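Local coordinates for protein amine Dehydrogenase (Pseudomonas putida, PDB 1JMX) that probably transfers electrons through its two covalently bound c-type hemes, as the heme-carrying alpha subunit of a quinohemoprotein amine dehydrogenase, at residues V289-K295 / V357-D363; A81-L86 / N490-P494; Q68-E74 / S164-W170. All blocks are in the same frame, centred on the assembly; numbering follows the deposited sequence.

In the fold
The three contacts run from the heme-binding region to the distant beta domain III. Interaction 2 lies near the centre of the chain and brings the C-terminal tail beside a heme c propionate, with Pro491 in the pocket. Interaction 3 stays within the heme-binding region; its Gln68 side chain lies about 7 Å from a bound heme. The centres of interactions 2 and 3 are 21 Å apart, the nearest atoms of interactions 2 and 3 about 7 Å apart, and their segments alternate along the chain. Interaction 1 pairs two strands of domain III away from the annotated sites, its centre 33 Å from that of interaction 2 and 39 Å from that of interaction 3; in sequence it is nested within the loop that interaction 2 closes.

Interaction 1 (V289-K295 / V357-D363); sequences VQPAFIK and VNLAVYD
Ile294 bonds to strand 357-362 through both its backbone N and its O: Ile294 N lies 2.8 Å from Ala360 O, and Ile294 O accepts Tyr362 N at 3.1 Å. Ala360 N completes the parallel pattern with a nearly straight bond to Ala292 O (3.0 Å). On one face Ile294 and Val361 lie side by side, their CG2 methyls 3.5 Å apart, and beyond them Leu359 CD1 reaches the Ala292 backbone. Val289 CG2 presses unusually close to Val357 CG2, at 3.4 Å.

The opposite face carries Phe293, Ala360, Lys295 and Tyr362. With chi1 at 74°, Tyr362 CG sits between its backbone N and carbonyl carbon, and the ring leans over the neighbouring strand, receiving Lys295 CA over one face in a CH-pi contact. The Lys295 chain runs extended past the ring, then bends at its last torsion, bringing NZ 2.9 Å from Asp363 O. Asp472 accepts the Tyr362 hydroxyl, while Ile409 and Leu412 of strand 406-420 cover Phe293 and Tyr362. Entered after a cis-proline break at Pro291, this parallel pairing of the first and last strands is consistent with the immunoglobulin-like, E-set fold of domain III.

Interaction 2 (A81-L86 / N490-P494); sequences AMERRL and NPPLP. With HEC (heme c), chain E.
Arg84 reaches the C-terminal tail through NH1, which makes a weak, bent hydrogen bond to Pro492 O (3.0 Å, 132° at the hydrogen) and lies 3.1 Å from Pro491 O. Bends at chi2 (-62°) and chi3 (-66°) curl the side chain round to these two carbonyls. Its NE is engaged in a salt bridge with Asp270, and Leu86 CD1 sits 3.7 Å above the centre of the guanidinium plane, so the group is held by charge at one end and covered on one face. A second ion pair, Arg85 NE with Glu83 OE1, stays within segment 81-86, and Arg85 also pairs with Asp275.

Residues 81-84 form a type I beta turn, against which the last residues of the chain fold back from domain IV onto the heme-binding region.

The apolar contacts centre on Leu493 and Pro494. Leu493 CD2 lies alongside Met82, 3.8 Å from its CG. The Pro494 ring is met by Ala81 CB at its CD (4.0 Å) and by Leu86 CG at its CB (4.0 Å).

On the ligand side, Pro491 CG approaches the heme c propionate oxygen O2D to 3.5 Å. Arg108 connects tail and cofactor, hydrogen-bonding to Leu493 O, Pro494 O and the heme, and Pro491 and Pro492 each pack on an aromatic side chain of another protein chain.

Interaction 3 (Q68-E74 / S164-W170); sequences QGLAPSE and SAAWAEW
Pro72 and Trp170 meet at about a right angle in the close-packed half of this contact, the proline CD standing over the six-membered ring of the indole, 3.6 Å from its centroid and 18° off the ring normal, a CH-pi contact. Ala71 fits beside it, with CB 3.8 Å from Trp170 CB and 3.4 Å from Ala166 O. Both tryptophans carry CG anti to the backbone N (chi1 177° for Trp167), which swings the indoles off the helix toward the loop, and Trp167 CZ3 lies at the edge of the Trp170 ring, in its plane. Over one face of Trp167 comes Gly69 O, which Arg31 also holds by a hydrogen bond while making a cation-pi contact with the same indole. With Trp170 cut back to an alanine, Pro72 would lose the ring it rests on, which would probably open a gap beside Leu256 and leave Asn234 O without its indole N-H partner.

Packing is sparser toward Ser73, an exposed residue whose OG merely approaches Ala166 CB, at 3.7 Å. Further in, at the buried Glu74, lies a polar link: Ser164 OG donates to Glu74 OE2 at 2.7 Å, from above the carboxylate plane. The other oxygen, Glu74 OE1, accepts Ala71 N (2.8 Å) and pairs with Arg31, so three groups fix the carboxylate and probably stabilise its negative charge. Ser164 OG in turn accepts a weak bond from Trp167 N (3.3 Å). The arrangement is that of a serine N-cap opening helix 165-173, here tied to the loop that follows helix 54-67 in the cytochrome c-like heme-binding region.

Interaction 1 (V289-K295 / V357-D363)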
loop_
_atom_site.group_PDB
_atom_site.type_symbol
_atom_site.label_atom_id
_atom_site.label_comp_id
_atom_site.label_asym_id
_atom_site.label_seq_id
_atom_site.Cartn_x
_atom_site.Cartn_y
_atom_site.Cartn_z
ATOM N N VAL A 289 27.917 -8.368 24.956
ATOM C CA VAL A 289 28.299 -7.671 26.177
ATOM C C VAL A 289 27.084 -6.777 26.388
ATOM O O VAL A 289 26.621 -6.137 25.445
ATOM C CB VAL A 289 29.540 -6.756 25.964
ATOM C CG1 VAL A 289 30.095 -6.295 27.298
ATOM C CG2 VAL A 289 30.604 -7.465 25.167
ATOM N N GLN A 290 26.540 -6.750 27.599
ATOM C CA GLN A 290 25.369 -5.925 27.878
ATOM C C GLN A 290 25.555 -5.147 29.180
ATOM O O GLN A 290 25.476 -5.720 30.257
ATOM C CB GLN A 290 24.111 -6.803 27.980
ATOM C CG GLN A 290 23.885 -7.746 26.792
ATOM C CD GLN A 290 22.570 -8.503 26.875
ATOM O OE1 GLN A 290 21.984 -8.633 27.942
ATOM N NE2 GLN A 290 22.095 -8.992 25.739
ATOM N N PRO A 291 25.772 -3.822 29.100
ATOM C CA PRO A 291 25.864 -2.958 27.916
ATOM C C PRO A 291 27.155 -3.175 27.155
ATOM O O PRO A 291 28.088 -3.797 27.665
ATOM C CB PRO A 291 25.854 -1.550 28.512
ATOM C CG PRO A 291 25.206 -1.729 29.858
ATOM C CD PRO A 291 25.814 -3.008 30.327
ATOM N N ALA A 292 27.212 -2.615 25.949
ATOM C CA ALA A 292 28.388 -2.723 25.099
ATOM C C ALA A 292 29.216 -1.435 25.122
ATOM O O ALA A 292 29.975 -1.156 24.197
ATOM C CB ALA A 292 27.974 -3.064 23.678
ATOM N N PHE A 293 29.053 -0.651 26.182
ATOM C CA PHE A 293 29.794 0.594 26.342
ATOM C C PHE A 293 30.065 0.877 27.818
ATOM O O PHE A 293 29.295 0.464 28.694
ATOM C CB PHE A 293 29.036 1.773 25.711
ATOM C CG PHE A 293 27.647 1.973 26.261
ATOM C CD1 PHE A 293 27.438 2.724 27.414
ATOM C CD2 PHE A 293 26.543 1.413 25.619
ATOM C CE1 PHE A 293 26.149 2.913 27.922
ATOM C CE2 PHE A 293 25.257 1.598 26.119
ATOM C CZ PHE A 293 25.063 2.349 27.272
ATOM N N ILE A 294 31.168 1.572 28.082
ATOM C CA ILE A 294 31.552 1.933 29.440
ATOM C C ILE A 294 32.180 3.317 29.351
ATOM O O ILE A 294 33.103 3.545 28.560
ATOM C CB ILE A 294 32.553 0.893 30.071
ATOM C CG1 ILE A 294 32.930 1.284 31.498
ATOM C CG2 ILE A 294 33.811 0.773 29.242
ATOM C CD1 ILE A 294 31.872 0.996 32.513
ATOM N N LYS A 295 31.612 4.262 30.089
ATOM C CA LYS A 295 32.130 5.618 30.087
ATOM C C LYS A 295 33.425 5.638 30.901
ATOM O O LYS A 295 33.528 4.957 31.932
ATOM C CB LYS A 295 31.108 6.586 30.681
ATOM C CG LYS A 295 31.542 8.035 30.606
ATOM C CD LYS A 295 30.530 8.940 31.261
ATOM C CE LYS A 295 30.987 10.389 31.219
ATOM N NZ LYS A 295 31.178 10.891 29.820
ATOM N N VAL A 357 33.278 -10.326 21.050
ATOM C CA VAL A 357 32.532 -9.082 21.217
ATOM C C VAL A 357 33.399 -7.889 21.605
ATOM O O VAL A 357 34.473 -8.051 22.184
ATOM C CB VAL A 357 31.422 -9.245 22.261
ATOM C CG1 VAL A 357 30.237 -9.961 21.643
ATOM C CG2 VAL A 357 31.943 -10.023 23.466
ATOM N N ASN A 358 32.927 -6.688 21.296
ATOM C CA ASN A 358 33.684 -5.496 21.635
ATOM C C ASN A 358 32.978 -4.616 22.657
ATOM O O ASN A 358 31.755 -4.666 22.797
ATOM C CB ASN A 358 34.028 -4.702 20.376
ATOM C CG ASN A 358 34.944 -5.472 19.434
ATOM O OD1 ASN A 358 35.780 -6.269 19.869
ATOM N ND2 ASN A 358 34.782 -5.241 18.135
ATOM N N LEU A 359 33.776 -3.861 23.411
ATOM C CA LEU A 359 33.278 -2.947 24.443
ATOM C C LEU A 359 33.802 -1.552 24.124
ATOM O O LEU A 359 35.011 -1.339 24.040
ATOM C CB LEU A 359 33.785 -3.380 25.825
ATOM C CG LEU A 359 33.239 -2.694 27.080
ATOM C CD1 LEU A 359 31.739 -2.825 27.139
ATOM C CD2 LEU A 359 33.853 -3.338 28.314
ATOM N N ALA A 360 32.892 -0.609 23.913
ATOM C CA ALA A 360 33.291 0.756 23.599
ATOM C C ALA A 360 33.547 1.541 24.867
ATOM O O ALA A 360 32.675 1.648 25.724
ATOM C CB ALA A 360 32.218 1.449 22.777
ATOM N N VAL A 361 34.779 2.008 25.023
ATOM C CA VAL A 361 35.144 2.822 26.171
ATOM C C VAL A 361 35.121 4.212 25.578
ATOM O O VAL A 361 35.720 4.436 24.534
ATOM C CB VAL A 361 36.566 2.512 26.671
ATOM C CG1 VAL A 361 36.950 3.471 27.800
ATOM C CG2 VAL A 361 36.632 1.092 27.152
ATOM N N TYR A 362 34.404 5.139 26.199
ATOM C CA TYR A 362 34.346 6.477 25.639
ATOM C C TYR A 362 34.507 7.560 26.682
ATOM O O TYR A 362 34.272 7.334 27.869
ATOM C CB TYR A 362 33.030 6.680 24.874
ATOM C CG TYR A 362 31.812 6.845 25.756
ATOM C CD1 TYR A 362 31.268 8.109 25.989
ATOM C CD2 TYR A 362 31.198 5.741 26.355
ATOM C CE1 TYR A 362 30.144 8.276 26.793
ATOM C CE2 TYR A 362 30.067 5.896 27.164
ATOM C CZ TYR A 362 29.551 7.170 27.374
ATOM O OH TYR A 362 28.441 7.344 28.157
ATOM N N ASP A 363 34.886 8.748 26.215
ATOM C CA ASP A 363 35.067 9.897 27.096
ATOM C C ASP A 363 33.927 10.901 26.993
ATOM O O ASP A 363 33.387 11.334 28.013
ATOM C CB ASP A 363 36.440 10.578 26.874
ATOM C CG ASP A 363 36.763 10.857 25.401
ATOM O OD1 ASP A 363 35.969 10.502 24.490
ATOM O OD2 ASP A 363 37.839 11.453 25.161
#

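Interaction 2 (A81-L86 / N490-P494)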
loop_
_atom_site.group_PDB
_atom_site.type_symbol
_atom_site.label_atom_id
_atom_site.label_comp_id
_atom_site.label_asym_id
_atom_site.label_seq_id
_atom_site.Cartn_x
_atom_site.Cartn_y
_atom_site.Cartn_z
ATOM N N ALA A 81 11.548 -9.183 5.262
ATOM C CA ALA A 81 10.137 -9.330 4.884
ATOM C C ALA A 81 9.436 -10.368 5.761
ATOM O O ALA A 81 8.335 -10.126 6.255
ATOM C CB ALA A 81 10.013 -9.701 3.401
ATOM N N MET A 82 10.087 -11.515 5.956
ATOM C CA MET A 82 9.538 -12.587 6.791
ATOM C C MET A 82 9.608 -12.167 8.257
ATOM O O MET A 82 8.774 -12.568 9.068
ATOM C CB MET A 82 10.320 -13.890 6.599
ATOM C CG MET A 82 10.225 -14.495 5.207
ATOM S SD MET A 82 11.256 -15.969 5.003
ATOM C CE MET A 82 12.828 -15.210 4.687
ATOM N N GLU A 83 10.607 -11.349 8.578
ATOM C CA GLU A 83 10.818 -10.856 9.930
ATOM C C GLU A 83 9.929 -9.663 10.248
ATOM O O GLU A 83 10.015 -9.084 11.326
ATOM C CB GLU A 83 12.297 -10.528 10.139
ATOM C CG GLU A 83 13.193 -11.770 10.066
ATOM C CD GLU A 83 14.678 -11.448 10.035
ATOM O OE1 GLU A 83 15.035 -10.264 9.888
ATOM O OE2 GLU A 83 15.494 -12.382 10.134
ATOM N N ARG A 84 9.068 -9.309 9.299
ATOM C CA ARG A 84 8.116 -8.217 9.459
ATOM C C ARG A 84 8.725 -6.871 9.820
ATOM O O ARG A 84 8.177 -6.131 10.636
ATOM C CB ARG A 84 7.033 -8.591 10.483
ATOM C CG ARG A 84 6.245 -9.859 10.150
ATOM C CD ARG A 84 5.478 -9.722 8.845
ATOM N NE ARG A 84 4.423 -8.716 8.928
ATOM C CZ ARG A 84 3.725 -8.279 7.884
ATOM N NH1 ARG A 84 3.963 -8.753 6.668
ATOM N NH2 ARG A 84 2.777 -7.373 8.056
ATOM N N ARG A 85 9.879 -6.576 9.237
ATOM C CA ARG A 85 10.536 -5.301 9.459
ATOM C C ARG A 85 9.978 -4.372 8.381
ATOM O O ARG A 85 10.606 -4.138 7.348
ATOM C CB ARG A 85 12.051 -5.459 9.336
ATOM C CG ARG A 85 12.641 -6.443 10.326
ATOM C CD ARG A 85 14.145 -6.466 10.219
ATOM N NE ARG A 85 14.757 -7.520 11.025
ATOM C CZ ARG A 85 15.158 -7.387 12.291
ATOM N NH1 ARG A 85 15.019 -6.228 12.925
ATOM N NH2 ARG A 85 15.702 -8.423 12.924
ATOM N N LEU A 86 8.771 -3.869 8.628
ATOM C CA LEU A 86 8.082 -2.996 7.682
ATOM C C LEU A 86 8.598 -1.564 7.487
ATOM O O LEU A 86 8.130 -0.869 6.610
ATOM C CB LEU A 86 6.561 -3.020 7.920
ATOM C CG LEU A 86 5.816 -4.165 7.204
ATOM C CD1 LEU A 86 6.261 -5.507 7.735
ATOM C CD2 LEU A 86 4.311 -4.023 7.356
ATOM N N ASN A 490 -3.263 -7.169 4.939
ATOM C CA ASN A 490 -1.965 -7.381 5.569
ATOM C C ASN A 490 -1.544 -8.841 5.563
ATOM O O ASN A 490 -1.664 -9.531 6.568
ATOM C CB ASN A 490 -1.998 -6.870 7.012
ATOM C CG ASN A 490 -1.141 -5.630 7.222
ATOM O OD1 ASN A 490 -1.641 -4.602 7.692
ATOM N ND2 ASN A 490 0.157 -5.727 6.907
ATOM N N PRO A 491 -1.053 -9.331 4.419
ATOM C CA PRO A 491 -0.603 -10.715 4.264
ATOM C C PRO A 491 0.694 -10.923 5.067
ATOM O O PRO A 491 1.291 -9.951 5.543
ATOM C CB PRO A 491 -0.329 -10.808 2.763
ATOM C CG PRO A 491 -1.098 -9.675 2.173
ATOM C CD PRO A 491 -0.898 -8.595 3.157
ATOM N N PRO A 492 1.139 -12.190 5.221
ATOM C CA PRO A 492 2.350 -12.609 5.945
ATOM C C PRO A 492 3.625 -11.912 5.468
ATOM O O PRO A 492 4.563 -11.704 6.241
ATOM C CB PRO A 492 2.405 -14.102 5.654
ATOM C CG PRO A 492 0.973 -14.467 5.638
ATOM C CD PRO A 492 0.371 -13.373 4.795
ATOM N N LEU A 493 3.665 -11.608 4.176
ATOM C CA LEU A 493 4.795 -10.920 3.570
ATOM C C LEU A 493 4.330 -9.555 3.054
ATOM O O LEU A 493 3.287 -9.443 2.408
ATOM C CB LEU A 493 5.379 -11.756 2.424
ATOM C CG LEU A 493 6.041 -13.087 2.798
ATOM C CD1 LEU A 493 6.568 -13.792 1.567
ATOM C CD2 LEU A 493 7.168 -12.829 3.775
ATOM N N PRO A 494 5.079 -8.489 3.378
ATOM C CA PRO A 494 4.740 -7.132 2.939
ATOM C C PRO A 494 4.965 -6.918 1.438
ATOM O O PRO A 494 5.560 -7.798 0.776
ATOM C CB PRO A 494 5.671 -6.266 3.780
ATOM C CG PRO A 494 6.883 -7.129 3.932
ATOM C CD PRO A 494 6.282 -8.482 4.232
ATOM O OXT PRO A 494 4.519 -5.870 0.931
HETATM FE FE HEC E . 2.467 -8.338 -7.171
HETATM C CHA HEC E . 1.114 -10.644 -5.166
HETATM C CHB HEC E . 4.954 -10.502 -7.902
HETATM C CHC HEC E . 3.766 -6.090 -9.346
HETATM C CHD HEC E . -0.092 -6.178 -6.433
HETATM N NA HEC E . 2.943 -10.156 -6.630
HETATM C C1A HEC E . 2.276 -10.977 -5.781
HETATM C C2A HEC E . 2.936 -12.242 -5.624
HETATM C C3A HEC E . 4.027 -12.192 -6.385
HETATM C C4A HEC E . 4.022 -10.903 -7.020
HETATM C CMA HEC E . 5.060 -13.292 -6.564
HETATM C CAA HEC E . 2.446 -13.391 -4.770
HETATM C CBA HEC E . 2.068 -14.481 -5.771
HETATM C CGA HEC E . 1.510 -15.760 -5.202
HETATM O O1A HEC E . 1.356 -15.907 -4.002
HETATM O O2A HEC E . 1.208 -16.632 -5.989
HETATM N NB HEC E . 4.015 -8.297 -8.353
HETATM C C1B HEC E . 4.970 -9.296 -8.548
HETATM C C2B HEC E . 5.958 -8.963 -9.517
HETATM C C3B HEC E . 5.617 -7.719 -9.960
HETATM C C4B HEC E . 4.424 -7.299 -9.214
HETATM C CMB HEC E . 7.136 -9.849 -9.972
HETATM C CAB HEC E . 6.390 -6.987 -11.046
HETATM C CBB HEC E . 5.718 -6.948 -12.422
HETATM N NC HEC E . 1.961 -6.514 -7.738
HETATM C C1C HEC E . 2.621 -5.717 -8.648
HETATM C C2C HEC E . 1.980 -4.445 -8.806
HETATM C C3C HEC E . 0.919 -4.450 -7.995
HETATM C C4C HEC E . 0.884 -5.749 -7.334
HETATM C CMC HEC E . 2.455 -3.323 -9.732
HETATM C CAC HEC E . 0.060 -3.228 -7.755
HETATM C CBC HEC E . -1.142 -2.945 -8.635
HETATM N ND HEC E . 0.853 -8.392 -6.050
HETATM C C1D HEC E . -0.114 -7.429 -5.840
HETATM C C2D HEC E . -1.159 -7.908 -4.931
HETATM C C3D HEC E . -0.766 -9.193 -4.609
HETATM C C4D HEC E . 0.444 -9.440 -5.287
HETATM C CMD HEC E . -2.391 -7.134 -4.471
HETATM C CAD HEC E . -1.402 -10.265 -3.716
HETATM C CBD HEC E . -2.637 -9.901 -2.963
HETATM C CGD HEC E . -2.303 -9.454 -1.579
HETATM O O1D HEC E . -1.163 -8.984 -1.361
HETATM O O2D HEC E . -3.175 -9.565 -0.689
#

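Interaction 3 (Q68-E74 / S164-W170)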
loop_
_atom_site.group_PDB
_atom_site.type_symbol
_atom_site.label_atom_id
_atom_site.label_comp_id
_atom_site.label_asym_id
_atom_site.label_seq_id
_atom_site.Cartn_x
_atom_site.Cartn_y
_atom_site.Cartn_z
ATOM N N GLN A 68 9.413 -27.527 -2.144
ATOM C CA GLN A 68 9.783 -26.394 -2.981
ATOM C C GLN A 68 10.055 -25.127 -2.184
ATOM O O GLN A 68 9.264 -24.186 -2.179
ATOM C CB GLN A 68 8.690 -26.160 -4.017
ATOM C CG GLN A 68 8.547 -27.304 -5.009
ATOM C CD GLN A 68 7.114 -27.520 -5.427
ATOM O OE1 GLN A 68 6.653 -28.656 -5.532
ATOM N NE2 GLN A 68 6.393 -26.433 -5.649
ATOM N N GLY A 69 11.192 -25.119 -1.506
ATOM C CA GLY A 69 11.577 -23.967 -0.718
ATOM C C GLY A 69 12.793 -23.298 -1.320
ATOM O O GLY A 69 13.190 -23.597 -2.446
ATOM N N LEU A 70 13.374 -22.369 -0.575
ATOM C CA LEU A 70 14.554 -21.660 -1.042
ATOM C C LEU A 70 15.755 -22.068 -0.198
ATOM O O LEU A 70 15.618 -22.385 0.978
ATOM C CB LEU A 70 14.362 -20.145 -0.906
ATOM C CG LEU A 70 13.162 -19.437 -1.525
ATOM C CD1 LEU A 70 13.326 -17.940 -1.335
ATOM C CD2 LEU A 70 13.057 -19.758 -2.994
ATOM N N ALA A 71 16.927 -22.092 -0.812
ATOM C CA ALA A 71 18.139 -22.392 -0.074
ATOM C C ALA A 71 18.384 -21.162 0.819
ATOM O O ALA A 71 17.861 -20.078 0.550
ATOM C CB ALA A 71 19.298 -22.600 -1.033
ATOM N N PRO A 72 19.139 -21.324 1.916
ATOM C CA PRO A 72 19.403 -20.187 2.796
ATOM C C PRO A 72 19.958 -18.971 2.055
ATOM O O PRO A 72 19.456 -17.866 2.217
ATOM C CB PRO A 72 20.408 -20.764 3.789
ATOM C CG PRO A 72 19.962 -22.182 3.899
ATOM C CD PRO A 72 19.739 -22.553 2.462
ATOM N N SER A 73 20.946 -19.197 1.195
ATOM C CA SER A 73 21.566 -18.121 0.438
ATOM C C SER A 73 20.633 -17.435 -0.559
ATOM O O SER A 73 20.951 -16.368 -1.069
ATOM C CB SER A 73 22.823 -18.622 -0.269
ATOM O OG SER A 73 22.516 -19.623 -1.214
ATOM N N GLU A 74 19.490 -18.048 -0.847
ATOM C CA GLU A 74 18.533 -17.445 -1.767
ATOM C C GLU A 74 17.630 -16.453 -1.036
ATOM O O GLU A 74 16.828 -15.764 -1.660
ATOM C CB GLU A 74 17.709 -18.517 -2.482
ATOM C CG GLU A 74 18.531 -19.421 -3.401
ATOM C CD GLU A 74 17.686 -20.467 -4.101
ATOM O OE1 GLU A 74 16.812 -21.074 -3.455
ATOM O OE2 GLU A 74 17.890 -20.680 -5.305
ATOM N N SER A 164 18.868 -23.726 -9.504
ATOM C CA SER A 164 20.117 -23.093 -9.119
ATOM C C SER A 164 20.946 -24.131 -8.373
ATOM O O SER A 164 20.405 -25.107 -7.846
ATOM C CB SER A 164 19.846 -21.876 -8.218
ATOM O OG SER A 164 19.315 -22.269 -6.962
ATOM N N ALA A 165 22.256 -23.922 -8.343
ATOM C CA ALA A 165 23.154 -24.837 -7.656
ATOM C C ALA A 165 22.849 -24.835 -6.161
ATOM O O ALA A 165 22.864 -25.879 -5.512
ATOM C CB ALA A 165 24.600 -24.425 -7.905
ATOM N N ALA A 166 22.522 -23.653 -5.642
ATOM C CA ALA A 166 22.201 -23.458 -4.231
ATOM C C ALA A 166 21.074 -24.359 -3.742
ATOM O O ALA A 166 21.171 -24.976 -2.680
ATOM C CB ALA A 166 21.842 -21.997 -3.992
ATOM N N TRP A 167 19.993 -24.411 -4.513
ATOM C CA TRP A 167 18.846 -25.234 -4.164
ATOM C C TRP A 167 19.168 -26.718 -4.268
ATOM O O TRP A 167 18.719 -27.518 -3.447
ATOM C CB TRP A 167 17.661 -24.898 -5.074
ATOM C CG TRP A 167 16.461 -25.745 -4.816
ATOM C CD1 TRP A 167 15.715 -26.409 -5.742
ATOM C CD2 TRP A 167 15.870 -26.032 -3.540
ATOM N NE1 TRP A 167 14.696 -27.092 -5.126
ATOM C CE2 TRP A 167 14.766 -26.881 -3.775
ATOM C CE3 TRP A 167 16.169 -25.655 -2.220
ATOM C CZ2 TRP A 167 13.955 -27.362 -2.741
ATOM C CZ3 TRP A 167 15.365 -26.134 -1.190
ATOM C CH2 TRP A 167 14.268 -26.981 -1.459
ATOM N N ALA A 168 19.921 -27.083 -5.300
ATOM C CA ALA A 168 20.304 -28.473 -5.534
ATOM C C ALA A 168 21.182 -28.982 -4.395
ATOM O O ALA A 168 20.957 -30.075 -3.859
ATOM C CB ALA A 168 21.046 -28.595 -6.871
ATOM N N GLU A 169 22.168 -28.167 -4.019
ATOM C CA GLU A 169 23.101 -28.498 -2.949
ATOM C C GLU A 169 22.481 -28.395 -1.573
ATOM O O GLU A 169 23.006 -28.951 -0.606
ATOM C CB GLU A 169 24.348 -27.629 -3.050
ATOM C CG GLU A 169 25.283 -28.111 -4.148
ATOM C CD GLU A 169 26.439 -27.167 -4.420
ATOM O OE1 GLU A 169 26.613 -26.775 -5.603
ATOM O OE2 GLU A 169 27.185 -26.838 -3.463
ATOM N N TRP A 170 21.377 -27.664 -1.479
ATOM C CA TRP A 170 20.686 -27.542 -0.215
ATOM C C TRP A 170 19.824 -28.788 0.020
ATOM O O TRP A 170 19.739 -29.282 1.140
ATOM C CB TRP A 170 19.822 -26.286 -0.167
ATOM C CG TRP A 170 19.110 -26.198 1.124
ATOM C CD1 TRP A 170 17.775 -26.338 1.332
ATOM C CD2 TRP A 170 19.707 -26.047 2.415
ATOM N NE1 TRP A 170 17.502 -26.291 2.672
ATOM C CE2 TRP A 170 18.670 -26.112 3.362
ATOM C CE3 TRP A 170 21.023 -25.865 2.862
ATOM C CZ2 TRP A 170 18.901 -26.004 4.736
ATOM C CZ3 TRP A 170 21.256 -25.757 4.228
ATOM C CH2 TRP A 170 20.197 -25.827 5.150
#